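Local atomic coordinates of replication protein B (Plasmid RSF1010, PDB entry 3H20), a protein that acts as a primase in the replication of its broad-host-range plasmid, polymerising nucleotides into primers on single-stranded DNA with release of diphosphate. Residues Leu96-Ser101 with Pro164-Arg169; Gln8-Gln13 with Ala147-Arg152; Thr219-Tyr224 with Met264-Pro269; Ala246-Ala251 with Met291-Val296. All blocks are in the same frame, centred on the assembly; numbering follows the deposited sequence.

Contact 1. Residues Leu96-Ser101 with Pro164-Arg169; sequences LVVETS and PWVLLR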
loop_
_atom_site.group_PDB
_atom_site.type_symbol
_atom_site.label_atom_id
_atom_site.label_comp_id
_atom_site.label_asym_id
_atom_site.label_seq_id
_atom_site.Cartn_x
_atom_site.Cartn_y
_atom_site.Cartn_z
ATOM N N LEU A 96 -4.902 22.707 -11.861
ATOM C CA LEU A 96 -5.274 22.539 -13.261
ATOM C C LEU A 96 -6.323 21.445 -13.425
ATOM O O LEU A 96 -6.430 20.545 -12.591
ATOM C CB LEU A 96 -4.041 22.219 -14.108
ATOM C CG LEU A 96 -3.220 21.002 -13.677
ATOM C CD1 LEU A 96 -2.670 20.268 -14.890
ATOM C CD2 LEU A 96 -2.096 21.418 -12.741
ATOM N N VAL A 97 -7.092 21.526 -14.505
ATOM C CA VAL A 97 -8.101 20.504 -14.813
ATOM C C VAL A 97 -7.867 19.984 -16.230
ATOM O O VAL A 97 -7.688 20.769 -17.165
ATOM C CB VAL A 97 -9.549 21.077 -14.698
ATOM C CG1 VAL A 97 -10.615 20.021 -15.088
ATOM C CG2 VAL A 97 -9.825 21.590 -13.280
ATOM N N VAL A 98 -7.888 18.657 -16.372
ATOM C CA VAL A 98 -7.719 17.985 -17.651
ATOM C C VAL A 98 -8.956 17.120 -17.943
ATOM O O VAL A 98 -9.390 16.326 -17.096
ATOM C CB VAL A 98 -6.409 17.138 -17.654
ATOM C CG1 VAL A 98 -6.362 16.167 -18.840
ATOM C CG2 VAL A 98 -5.151 18.059 -17.658
ATOM N N GLU A 99 -9.536 17.297 -19.126
ATOM C CA GLU A 99 -10.636 16.444 -19.586
ATOM C C GLU A 99 -10.031 15.261 -20.344
ATOM O O GLU A 99 -9.432 15.434 -21.406
ATOM C CB GLU A 99 -11.601 17.231 -20.477
ATOM C CG GLU A 99 -12.918 16.482 -20.834
ATOM C CD GLU A 99 -14.013 17.417 -21.369
ATOM O OE1 GLU A 99 -13.685 18.550 -21.783
ATOM O OE2 GLU A 99 -15.205 17.013 -21.394
ATOM N N THR A 100 -10.183 14.066 -19.789
ATOM C CA THR A 100 -9.534 12.860 -20.323
ATOM C C THR A 100 -10.364 12.188 -21.407
ATOM O O THR A 100 -9.827 11.559 -22.330
ATOM C CB THR A 100 -9.249 11.852 -19.189
ATOM O OG1 THR A 100 -10.469 11.553 -18.508
ATOM C CG2 THR A 100 -8.251 12.431 -18.196
ATOM N N SER A 101 -11.679 12.306 -21.263
ATOM C CA SER A 101 -12.663 11.902 -22.253
ATOM C C SER A 101 -13.901 12.766 -21.971
ATOM O O SER A 101 -13.975 13.392 -20.904
ATOM C CB SER A 101 -12.977 10.394 -22.159
ATOM O OG SER A 101 -13.445 10.033 -20.872
ATOM N N PRO A 164 -11.268 10.342 -28.629
ATOM C CA PRO A 164 -11.336 11.662 -27.995
ATOM C C PRO A 164 -9.975 12.283 -27.686
ATOM O O PRO A 164 -9.006 11.569 -27.430
ATOM C CB PRO A 164 -12.101 11.398 -26.693
ATOM C CG PRO A 164 -11.905 9.958 -26.408
ATOM C CD PRO A 164 -11.661 9.260 -27.709
ATOM N N TRP A 165 -9.933 13.612 -27.701
ATOM C CA TRP A 165 -8.734 14.378 -27.370
ATOM C C TRP A 165 -8.670 14.714 -25.882
ATOM O O TRP A 165 -9.690 15.044 -25.271
ATOM C CB TRP A 165 -8.705 15.664 -28.189
ATOM C CG TRP A 165 -8.285 15.422 -29.588
ATOM C CD1 TRP A 165 -9.082 15.091 -30.645
ATOM C CD2 TRP A 165 -6.947 15.460 -30.084
ATOM N NE1 TRP A 165 -8.316 14.929 -31.782
ATOM C CE2 TRP A 165 -7.002 15.157 -31.462
ATOM C CE3 TRP A 165 -5.703 15.735 -29.500
ATOM C CZ2 TRP A 165 -5.861 15.114 -32.259
ATOM C CZ3 TRP A 165 -4.574 15.696 -30.292
ATOM C CH2 TRP A 165 -4.659 15.385 -31.658
ATOM N N VAL A 166 -7.470 14.625 -25.306
ATOM C CA VAL A 166 -7.246 15.029 -23.913
ATOM C C VAL A 166 -7.024 16.552 -23.874
ATOM O O VAL A 166 -6.083 17.064 -24.481
ATOM C CB VAL A 166 -6.038 14.265 -23.292
ATOM C CG1 VAL A 166 -5.801 14.666 -21.828
ATOM C CG2 VAL A 166 -6.247 12.751 -23.404
ATOM N N LEU A 167 -7.897 17.270 -23.168
ATOM C CA LEU A 167 -7.902 18.743 -23.224
ATOM C C LEU A 167 -7.545 19.384 -21.893
ATOM O O LEU A 167 -8.006 18.924 -20.852
ATOM C CB LEU A 167 -9.278 19.253 -23.662
ATOM C CG LEU A 167 -9.797 18.674 -24.989
ATOM C CD1 LEU A 167 -11.277 18.989 -25.187
ATOM C CD2 LEU A 167 -8.980 19.147 -26.176
ATOM N N LEU A 168 -6.744 20.452 -21.936
ATOM C CA LEU A 168 -6.496 21.270 -20.743
ATOM C C LEU A 168 -7.621 22.291 -20.583
ATOM O O LEU A 168 -7.733 23.217 -21.376
ATOM C CB LEU A 168 -5.149 22.002 -20.842
ATOM C CG LEU A 168 -4.673 22.754 -19.591
ATOM C CD1 LEU A 168 -4.315 21.786 -18.459
ATOM C CD2 LEU A 168 -3.471 23.642 -19.955
ATOM N N ARG A 169 -8.434 22.130 -19.545
ATOM C CA ARG A 169 -9.649 22.948 -19.365
ATOM C C ARG A 169 -9.433 24.199 -18.511
ATOM O O ARG A 169 -10.067 25.236 -18.733
ATOM C CB ARG A 169 -10.795 22.095 -18.790
ATOM C CG ARG A 169 -11.334 21.056 -19.769
ATOM C CD ARG A 169 -11.589 21.691 -21.133
ATOM N NE ARG A 169 -12.619 21.006 -21.898
ATOM C CZ ARG A 169 -12.943 21.293 -23.159
ATOM N NH1 ARG A 169 -12.299 22.259 -23.815
ATOM N NH2 ARG A 169 -13.918 20.615 -23.767
#

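Contact 2. Residues Gln8-Gln13 with Ala147-Arg152; sequences QAIGRQ and AGFTNR. With DPO (diphosphate), chain E.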
loop_
_atom_site.group_PDB
_atom_site.type_symbol
_atom_site.label_atom_id
_atom_site.label_comp_id
_atom_site.label_asym_id
_atom_site.label_seq_id
_atom_site.Cartn_x
_atom_site.Cartn_y
_atom_site.Cartn_z
ATOM N N GLN A 8 1.103 24.317 -27.324
ATOM C CA GLN A 8 0.543 25.308 -26.418
ATOM C C GLN A 8 -0.094 24.663 -25.170
ATOM O O GLN A 8 0.061 25.165 -24.043
ATOM C CB GLN A 8 -0.460 26.202 -27.163
ATOM C CG GLN A 8 0.187 27.127 -28.235
ATOM C CD GLN A 8 0.696 26.396 -29.486
ATOM O OE1 GLN A 8 0.226 25.308 -29.836
ATOM N NE2 GLN A 8 1.665 27.003 -30.168
ATOM N N ALA A 9 -0.800 23.550 -25.356
ATOM C CA ALA A 9 -1.421 22.858 -24.220
ATOM C C ALA A 9 -0.374 22.280 -23.267
ATOM O O ALA A 9 -0.498 22.406 -22.042
ATOM C CB ALA A 9 -2.369 21.752 -24.700
ATOM N N ILE A 10 0.636 21.618 -23.828
ATOM C CA ILE A 10 1.728 21.058 -23.018
ATOM C C ILE A 10 2.397 22.185 -22.215
ATOM O O ILE A 10 2.572 22.071 -20.999
ATOM C CB ILE A 10 2.767 20.305 -23.896
ATOM C CG1 ILE A 10 2.149 19.039 -24.496
ATOM C CG2 ILE A 10 4.037 19.917 -23.073
ATOM C CD1 ILE A 10 2.967 18.438 -25.690
ATOM N N GLY A 11 2.753 23.265 -22.905
ATOM C CA GLY A 11 3.367 24.440 -22.273
ATOM C C GLY A 11 2.567 25.007 -21.104
ATOM O O GLY A 11 3.136 25.272 -20.046
ATOM N N ARG A 12 1.259 25.208 -21.298
ATOM C CA ARG A 12 0.375 25.664 -20.210
ATOM C C ARG A 12 0.249 24.667 -19.065
ATOM O O ARG A 12 0.227 25.080 -17.906
ATOM C CB ARG A 12 -1.030 26.009 -20.713
ATOM C CG ARG A 12 -1.104 27.256 -21.562
ATOM C CD ARG A 12 -2.520 27.483 -22.101
ATOM N NE ARG A 12 -2.532 28.659 -22.969
ATOM C CZ ARG A 12 -3.599 29.143 -23.602
ATOM N NH1 ARG A 12 -4.789 28.557 -23.492
ATOM N NH2 ARG A 12 -3.474 30.230 -24.352
ATOM N N GLN A 13 0.165 23.369 -19.385
ATOM C CA GLN A 13 0.057 22.324 -18.349
ATOM C C GLN A 13 1.318 22.246 -17.475
ATOM O O GLN A 13 1.218 22.218 -16.243
ATOM C CB GLN A 13 -0.309 20.944 -18.942
ATOM C CG GLN A 13 -0.438 19.814 -17.876
ATOM C CD GLN A 13 -1.119 18.527 -18.366
ATOM O OE1 GLN A 13 -1.742 18.484 -19.439
ATOM N NE2 GLN A 13 -1.036 17.470 -17.541
ATOM N N ALA A 147 -2.152 16.756 -21.608
ATOM C CA ALA A 147 -3.040 17.360 -22.595
ATOM C C ALA A 147 -2.357 17.475 -23.953
ATOM O O ALA A 147 -1.133 17.580 -24.037
ATOM C CB ALA A 147 -3.513 18.724 -22.119
ATOM N N GLY A 148 -3.156 17.456 -25.015
ATOM C CA GLY A 148 -2.639 17.680 -26.377
ATOM C C GLY A 148 -2.529 16.414 -27.216
ATOM O O GLY A 148 -2.002 16.447 -28.341
ATOM N N PHE A 149 -3.019 15.303 -26.664
ATOM C CA PHE A 149 -2.891 13.976 -27.270
ATOM C C PHE A 149 -4.235 13.254 -27.290
ATOM O O PHE A 149 -5.135 13.574 -26.511
ATOM C CB PHE A 149 -1.837 13.142 -26.505
ATOM C CG PHE A 149 -0.464 13.743 -26.534
ATOM C CD1 PHE A 149 0.357 13.591 -27.659
ATOM C CD2 PHE A 149 -0.006 14.511 -25.467
ATOM C CE1 PHE A 149 1.624 14.175 -27.703
ATOM C CE2 PHE A 149 1.255 15.100 -25.503
ATOM C CZ PHE A 149 2.074 14.928 -26.623
ATOM N N THR A 150 -4.385 12.293 -28.194
ATOM C CA THR A 150 -5.596 11.481 -28.230
ATOM C C THR A 150 -5.566 10.398 -27.149
ATOM O O THR A 150 -4.507 9.835 -26.857
ATOM C CB THR A 150 -5.784 10.793 -29.587
ATOM O OG1 THR A 150 -4.584 10.080 -29.913
ATOM C CG2 THR A 150 -6.064 11.811 -30.675
ATOM N N ASN A 151 -6.734 10.130 -26.563
ATOM C CA ASN A 151 -6.942 9.022 -25.632
ATOM C C ASN A 151 -7.153 7.747 -26.450
ATOM O O ASN A 151 -8.182 7.586 -27.113
ATOM C CB ASN A 151 -8.155 9.321 -24.734
ATOM C CG ASN A 151 -8.329 8.315 -23.593
ATOM O OD1 ASN A 151 -8.157 7.109 -23.771
ATOM N ND2 ASN A 151 -8.716 8.815 -22.421
ATOM N N ARG A 152 -6.164 6.857 -26.413
ATOM C CA ARG A 152 -6.132 5.670 -27.276
ATOM C C ARG A 152 -6.729 4.415 -26.628
ATOM O O ARG A 152 -6.931 3.394 -27.293
ATOM C CB ARG A 152 -4.690 5.395 -27.719
ATOM C CG ARG A 152 -4.127 6.414 -28.700
ATOM C CD ARG A 152 -4.724 6.195 -30.081
ATOM N NE ARG A 152 -4.362 7.268 -31.000
ATOM C CZ ARG A 152 -4.894 7.436 -32.208
ATOM N NH1 ARG A 152 -5.820 6.595 -32.656
ATOM N NH2 ARG A 152 -4.494 8.448 -32.972
HETATM P P1 DPO E . -6.179 5.817 -17.927
HETATM O O1 DPO E . -7.135 5.003 -16.917
HETATM O O2 DPO E . -5.072 4.895 -18.376
HETATM O O3 DPO E . -5.824 7.135 -17.273
HETATM O O4 DPO E . -7.155 6.088 -19.189
HETATM P P2 DPO E . -8.616 6.766 -19.036
HETATM O O5 DPO E . -9.437 5.746 -18.282
HETATM O O6 DPO E . -8.344 8.058 -18.290
HETATM O O7 DPO E . -9.076 6.957 -20.457
#

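Contact 3. Residues Thr219-Tyr224 with Met264-Pro269; sequences TALDEY and MAEASP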
loop_
_atom_site.group_PDB
_atom_site.type_symbol
_atom_site.label_atom_id
_atom_site.label_comp_id
_atom_site.label_asym_id
_atom_site.label_seq_id
_atom_site.Cartn_x
_atom_site.Cartn_y
_atom_site.Cartn_z
ATOM N N THR A 219 11.129 -19.933 18.269
ATOM C CA THR A 219 11.555 -21.313 18.031
ATOM C C THR A 219 10.663 -22.306 18.787
ATOM O O THR A 219 9.694 -21.900 19.432
ATOM C CB THR A 219 13.046 -21.521 18.410
ATOM O OG1 THR A 219 13.474 -22.820 17.981
ATOM C CG2 THR A 219 13.260 -21.387 19.919
ATOM N N ALA A 220 10.993 -23.597 18.701
ATOM C CA ALA A 220 10.252 -24.655 19.400
ATOM C C ALA A 220 10.173 -24.414 20.905
ATOM O O ALA A 220 9.123 -24.618 21.518
ATOM C CB ALA A 220 10.867 -26.021 19.112
ATOM N N LEU A 221 11.290 -23.975 21.483
ATOM C CA LEU A 221 11.380 -23.636 22.901
ATOM C C LEU A 221 10.411 -22.511 23.279
ATOM O O LEU A 221 9.633 -22.649 24.225
ATOM C CB LEU A 221 12.824 -23.260 23.261
ATOM C CG LEU A 221 13.198 -22.970 24.718
ATOM C CD1 LEU A 221 13.043 -24.208 25.592
ATOM C CD2 LEU A 221 14.623 -22.427 24.797
ATOM N N ASP A 222 10.456 -21.412 22.524
ATOM C CA ASP A 222 9.561 -20.268 22.736
ATOM C C ASP A 222 8.102 -20.690 22.595
ATOM O O ASP A 222 7.234 -20.233 23.343
ATOM C CB ASP A 222 9.865 -19.142 21.741
ATOM C CG ASP A 222 11.325 -18.709 21.754
ATOM O OD1 ASP A 222 11.958 -18.695 22.838
ATOM O OD2 ASP A 222 11.834 -18.365 20.666
ATOM N N GLU A 223 7.860 -21.568 21.624
ATOM C CA GLU A 223 6.545 -22.125 21.326
ATOM C C GLU A 223 6.025 -22.965 22.497
ATOM O O GLU A 223 4.864 -22.841 22.900
ATOM C CB GLU A 223 6.660 -22.994 20.071
ATOM C CG GLU A 223 5.388 -23.170 19.271
ATOM C CD GLU A 223 5.635 -23.868 17.944
ATOM O OE1 GLU A 223 6.656 -23.554 17.290
ATOM O OE2 GLU A 223 4.801 -24.717 17.549
ATOM N N TYR A 224 6.900 -23.810 23.035
ATOM C CA TYR A 224 6.587 -24.642 24.196
ATOM C C TYR A 224 6.256 -23.795 25.431
ATOM O O TYR A 224 5.230 -24.009 26.076
ATOM C CB TYR A 224 7.739 -25.615 24.477
ATOM C CG TYR A 224 7.640 -26.342 25.800
ATOM C CD1 TYR A 224 6.845 -27.484 25.941
ATOM C CD2 TYR A 224 8.356 -25.894 26.910
ATOM C CE1 TYR A 224 6.756 -28.151 27.164
ATOM C CE2 TYR A 224 8.272 -26.546 28.126
ATOM C CZ TYR A 224 7.473 -27.668 28.248
ATOM O OH TYR A 224 7.402 -28.300 29.462
ATOM N N MET A 264 11.473 -29.733 26.103
ATOM C CA MET A 264 11.085 -30.284 27.402
ATOM C C MET A 264 12.300 -30.395 28.323
ATOM O O MET A 264 12.228 -30.028 29.493
ATOM C CB MET A 264 10.420 -31.656 27.242
ATOM C CG MET A 264 8.988 -31.608 26.707
ATOM S SD MET A 264 8.227 -33.229 26.456
ATOM C CE MET A 264 8.132 -33.860 28.128
ATOM N N ALA A 265 13.409 -30.888 27.774
ATOM C CA ALA A 265 14.655 -31.054 28.522
ATOM C C ALA A 265 15.125 -29.744 29.151
ATOM O O ALA A 265 15.689 -29.743 30.246
ATOM C CB ALA A 265 15.737 -31.641 27.632
ATOM N N GLU A 266 14.871 -28.632 28.461
ATOM C CA GLU A 266 15.334 -27.313 28.897
ATOM C C GLU A 266 14.369 -26.616 29.858
ATOM O O GLU A 266 14.810 -25.967 30.806
ATOM C CB GLU A 266 15.583 -26.415 27.680
ATOM C CG GLU A 266 16.319 -25.110 27.983
ATOM C CD GLU A 266 17.790 -25.321 28.313
ATOM O OE1 GLU A 266 18.400 -26.261 27.754
ATOM O OE2 GLU A 266 18.340 -24.545 29.128
ATOM N N ALA A 267 13.063 -26.760 29.620
ATOM C CA ALA A 267 12.066 -25.892 30.258
ATOM C C ALA A 267 10.939 -26.565 31.059
ATOM O O ALA A 267 10.187 -25.874 31.743
ATOM C CB ALA A 267 11.470 -24.926 29.215
ATOM N N SER A 268 10.816 -27.892 30.980
ATOM C CA SER A 268 9.721 -28.602 31.660
ATOM C C SER A 268 9.894 -28.698 33.172
ATOM O O SER A 268 10.866 -29.289 33.644
ATOM C CB SER A 268 9.522 -30.010 31.086
ATOM O OG SER A 268 8.611 -30.753 31.885
ATOM N N PRO A 269 8.949 -28.123 33.938
ATOM C CA PRO A 269 8.976 -28.315 35.389
ATOM C C PRO A 269 8.747 -29.776 35.779
ATOM O O PRO A 269 9.387 -30.254 36.712
ATOM C CB PRO A 269 7.834 -27.427 35.897
ATOM C CG PRO A 269 6.946 -27.222 34.723
ATOM C CD PRO A 269 7.835 -27.250 33.513
#

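Contact 4. Residues Ala246-Ala251 with Met291-Val296; sequences AAQKLA and MGLPSV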
loop_
_atom_site.group_PDB
_atom_site.type_symbol
_atom_site.label_atom_id
_atom_site.label_comp_id
_atom_site.label_asym_id
_atom_site.label_seq_id
_atom_site.Cartn_x
_atom_site.Cartn_y
_atom_site.Cartn_z
ATOM N N ALA A 246 0.995 -29.427 25.551
ATOM C CA ALA A 246 1.946 -28.584 24.822
ATOM C C ALA A 246 2.633 -29.382 23.700
ATOM O O ALA A 246 2.710 -28.920 22.557
ATOM C CB ALA A 246 2.981 -27.969 25.782
ATOM N N ALA A 247 3.094 -30.588 24.020
ATOM C CA ALA A 247 3.713 -31.470 23.022
ATOM C C ALA A 247 2.753 -31.791 21.878
ATOM O O ALA A 247 3.154 -31.810 20.714
ATOM C CB ALA A 247 4.223 -32.760 23.672
ATOM N N GLN A 248 1.489 -32.042 22.210
ATOM C CA GLN A 248 0.477 -32.320 21.185
ATOM C C GLN A 248 0.298 -31.121 20.241
ATOM O O GLN A 248 0.145 -31.300 19.029
ATOM C CB GLN A 248 -0.859 -32.716 21.822
ATOM C CG GLN A 248 -1.921 -33.082 20.791
ATOM C CD GLN A 248 -3.331 -33.040 21.324
ATOM O OE1 GLN A 248 -3.558 -32.708 22.486
ATOM N NE2 GLN A 248 -4.304 -33.359 20.454
ATOM N N LYS A 249 0.324 -29.910 20.800
ATOM C CA LYS A 249 0.168 -28.684 20.011
ATOM C C LYS A 249 1.361 -28.448 19.087
ATOM O O LYS A 249 1.181 -28.224 17.891
ATOM C CB LYS A 249 -0.075 -27.475 20.916
ATOM C CG LYS A 249 -1.529 -27.307 21.335
ATOM C CD LYS A 249 -1.642 -26.605 22.678
ATOM C CE LYS A 249 -3.036 -26.019 22.908
ATOM N NZ LYS A 249 -4.114 -27.053 22.903
ATOM N N LEU A 250 2.570 -28.524 19.647
ATOM C CA LEU A 250 3.813 -28.442 18.874
ATOM C C LEU A 250 3.922 -29.505 17.771
ATOM O O LEU A 250 4.308 -29.189 16.645
ATOM C CB LEU A 250 5.035 -28.513 19.804
ATOM C CG LEU A 250 5.637 -27.195 20.314
ATOM C CD1 LEU A 250 4.636 -26.383 21.131
ATOM C CD2 LEU A 250 6.916 -27.465 21.130
ATOM N N ALA A 251 3.572 -30.752 18.088
ATOM C CA ALA A 251 3.619 -31.846 17.100
ATOM C C ALA A 251 2.578 -31.675 15.988
ATOM O O ALA A 251 2.855 -31.969 14.824
ATOM C CB ALA A 251 3.449 -33.194 17.774
ATOM N N MET A 291 2.488 -38.740 19.394
ATOM C CA MET A 291 2.607 -39.125 17.982
ATOM C C MET A 291 1.611 -40.222 17.575
ATOM O O MET A 291 1.301 -40.367 16.392
ATOM C CB MET A 291 4.043 -39.545 17.635
ATOM C CG MET A 291 5.104 -38.413 17.700
ATOM S SD MET A 291 4.685 -36.949 16.707
ATOM C CE MET A 291 6.145 -35.931 16.955
ATOM N N GLY A 292 1.104 -40.967 18.561
ATOM C CA GLY A 292 0.101 -42.010 18.326
ATOM C C GLY A 292 -1.334 -41.501 18.205
ATOM O O GLY A 292 -2.223 -42.247 17.784
ATOM N N LEU A 293 -1.561 -40.236 18.552
ATOM C CA LEU A 293 -2.916 -39.681 18.544
ATOM C C LEU A 293 -3.379 -39.447 17.113
ATOM O O LEU A 293 -2.632 -38.878 16.310
ATOM C CB LEU A 293 -2.993 -38.362 19.318
ATOM C CG LEU A 293 -2.809 -38.397 20.834
ATOM C CD1 LEU A 293 -2.689 -36.990 21.351
ATOM C CD2 LEU A 293 -3.952 -39.154 21.524
ATOM N N PRO A 294 -4.617 -39.867 16.807
ATOM C CA PRO A 294 -5.243 -39.606 15.509
ATOM C C PRO A 294 -5.218 -38.109 15.175
ATOM O O PRO A 294 -4.941 -37.747 14.033
ATOM C CB PRO A 294 -6.695 -40.077 15.700
ATOM C CG PRO A 294 -6.684 -40.953 16.897
ATOM C CD PRO A 294 -5.502 -40.604 17.729
ATOM N N SER A 295 -5.467 -37.260 16.174
ATOM C CA SER A 295 -5.460 -35.804 15.988
ATOM C C SER A 295 -4.123 -35.299 15.460
ATOM O O SER A 295 -4.080 -34.508 14.521
ATOM C CB SER A 295 -5.827 -35.081 17.292
ATOM O OG SER A 295 -4.873 -35.347 18.312
ATOM N N VAL A 296 -3.036 -35.784 16.056
ATOM C CA VAL A 296 -1.688 -35.380 15.687
ATOM C C VAL A 296 -1.326 -35.936 14.313
ATOM O O VAL A 296 -0.829 -35.197 13.463
ATOM C CB VAL A 296 -0.661 -35.810 16.769
ATOM C CG1 VAL A 296 0.762 -35.543 16.314
ATOM C CG2 VAL A 296 -0.945 -35.072 18.059
#

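Contact 1. Residues Leu96-Ser101 with Pro164-Arg169
Arg169 holds Glu99 by a single carboxylate oxygen. Its NE donates to Glu99 OE1 at 2.7 Å in a salt bridge, and OE1 is met nearly along its C-O axis. Arg169 NH2 adds a weak bond to the same Glu99 OE1 at 2.9 Å. The two planes are turned 50° apart and both nitrogens go to OE1, so this is not the coplanar pairing of two oxygens with two nitrogens. Glu99 is extended with CG anti to its backbone N (chi1 -171°), which carries the carboxylate across to the neighbouring strand. The arginine bends at chi2 to meet it. Leu167 CD1 lies over one face of the guanidinium, toward its rim. On the face of Val98 and Leu168 the contact is apolar. Val98 CG1 presses on Val166 CG1 at 3.4 Å, a tight fit. Val98 CG2 meets Leu168 CD1 at 3.9 Å.

The backbones set this register. Glu99 N binds Leu167 O at 2.8 Å, and Leu167 N returns to Glu99 O at 3.0 Å. Arg169 N binds Val97 O at 2.8 Å. Strands 96-99 and 167-170 are thus antiparallel neighbours in a four-stranded sheet, with 167-170 at its edge within the chain. Gln13 and Arg12 of helix 6-17 cover Val98 and Leu168. The chain turns a corner at Thr100, which touches the bound diphosphate, and Thr100 O accepts a bond from Asn151 ND2.

Glu99 OE2 is taken by Lys103 N. With both carboxylate oxygens engaged by donors, the buried Glu99 probably stays ionised, its charge offset by an arginine at the exposed margin of the sheet.

Contact 2. Residues Gln8-Gln13 with Ala147-Arg152
Ala9 on helix 6-17 comes nearest to Gly148 of the irregular loop 147-152, with the CA atoms 5.7 Å apart. Gly148 has a positive phi, at which a CB would be jammed against the carbonyl O of Ala147.

Gln13 makes the polar link. Its OE1 accepts the backbone N-H of Ala147 at 2.8 Å in a nearly straight bond (163°), although the donor is tilted from the amide plane. The side chain is fully stretched, with CG trans to the main-chain N (chi1 -180°), which takes the amide off the helix to the loop. Gln13 NE2 donates to Arg145 O, so one amide spans two backbone sites. A leucine at Gln13 would probably leave Ala147 N and Arg145 O without these mates and the loop less firmly tied to the helix.

The loop leaves strand 144-145 of one four-stranded antiparallel sheet and leads toward strand 167-170, at the edge of the other. Helix 6-17 packs against it at this junction. Ala9 CB meets Ala147 CB at 4.1 Å. Ile10 CG1 lies 3.6 Å from Ala147 O, a buried oxygen with no polar partner in the model. Ile10 CD1 approaches the Phe149 ring obliquely, 3.7 Å from CZ, and the two side chains cross at about a right angle. Phe149 also packs on Leu51 of helix 48-56.

Farther along the loop, Asn151 ND2 donates to diphosphate O7 at 2.7 Å, almost straight (171°). Asn151 OD1 accepts from Lys153 N, which fixes the turn of the amide. Tyr62, Arg145 and Lys153 also bind the diphosphate.

Contact 3. Residues Thr219-Tyr224 with Met264-Pro269
Ser268, which touches Tyr224 across the contact, has its OG gripped twice: it is hydrogen-bonded to Asp243 OD2 and takes the N-H of Leu271. The second bond makes Ser268 the N-cap of helix 269-272. Tyr224 OH bonds to the other oxygen, Asp243 OD1. One carboxylate of helix 239-252 therefore ties both sides of the contact. Tyr224 reaches it with CG turned away from its own N (chi1 169°), which points the ring from helix 220-234 at the end of helix 257-267. Tyr224 OH also lies close to Ser268 CB, at 3.2 Å. Ala267 CB meets the ring edge near its plane, 3.7 Å from Tyr224 CE2. Met264 CG approaches the ring obliquely, 4.1 Å from Tyr224 CE1. One turn back, Leu221 CD1 touches Ala267 CB and Glu266 CB, each at 4.0 Å.

A phenylalanine in place of Tyr224 would probably leave Asp243 OD1 without its hydroxyl mate and untie the ring from helix 239-252. The shared acidic group joins three helices of the C-terminal bundle. Two hydroxyls on its two oxygens probably stabilise the carboxylate as an anion.

Contact 4. Residues Ala246-Ala251 with Met291-Val296
Gln248 runs its side chain out opposite its backbone N (chi1 -177°) and continues extended, which carries its amide from helix 239-252 to the start of helix 294-304. Ser295 places OG in the crowded position between its own N and carbonyl carbon (chi1 62°), which leaves Ser295 OG within 3.0 Å of Gln248 NE2. The amide donates to the hydroxyl there. The bond is weak, since its N-H...O angle is only 128°.

The remaining contacts are van der Waals ones. Val296 CG2 lies against Gln248 CG at 3.5 Å, so the stem of the glutamine is packed as well as its polar end. Leu293 CD1 lies 4.0 Å from Gln248 CD, and the two side chains cross at about a right angle. Gln248 is thus touched by Leu293, Ser295 and Val296.

Ala251, one turn on, receives the other branch of the valine: Val296 CG1 is 3.9 Å from Ala251 CB. Met291 starts out away from the helix, but its bent chain brings CE back to 3.9 Å from Ala251 CB. The two methyls meet Ala251 CB from directions about a right angle apart. Val290 and Ile260 close in on Ala251 from helices 279-291 and 257-267. Arg300 NH1, farther along helix 294-304, donates to Ala251 O.

Leu293 holds the N-cap position and Pro294 begins the helix. The chain turns here between helices 279-291 and 294-304. Ala251 and the stem of Gln248 take up Val296, so helix 239-252 packs against the start of helix 294-304 in the C-terminal helix-bundle domain.

The contacts form two pairs at opposite ends of an elongated chain. Contacts 1 and 2 have centres 8 Å apart in the N-terminal domain. Their backbones are joined: Pro164 O and Asn151 N lie 2.8 Å apart, as do Val166 N and Phe149 O, both probable hydrogen bonds. Both reach the diphosphate site, contact 1 through Thr100 and contact 2 through Asn151. Contacts 3 and 4 have centres 15 Å apart in the C-terminal helices. Tyr224 of contact 3 packs on Ala246 and Leu250 of contact 4. The two pairs do not touch. Contacts 1 and 3 are about 52 Å apart at their nearest atoms, and the long helix 179-206 lies between them in the chain.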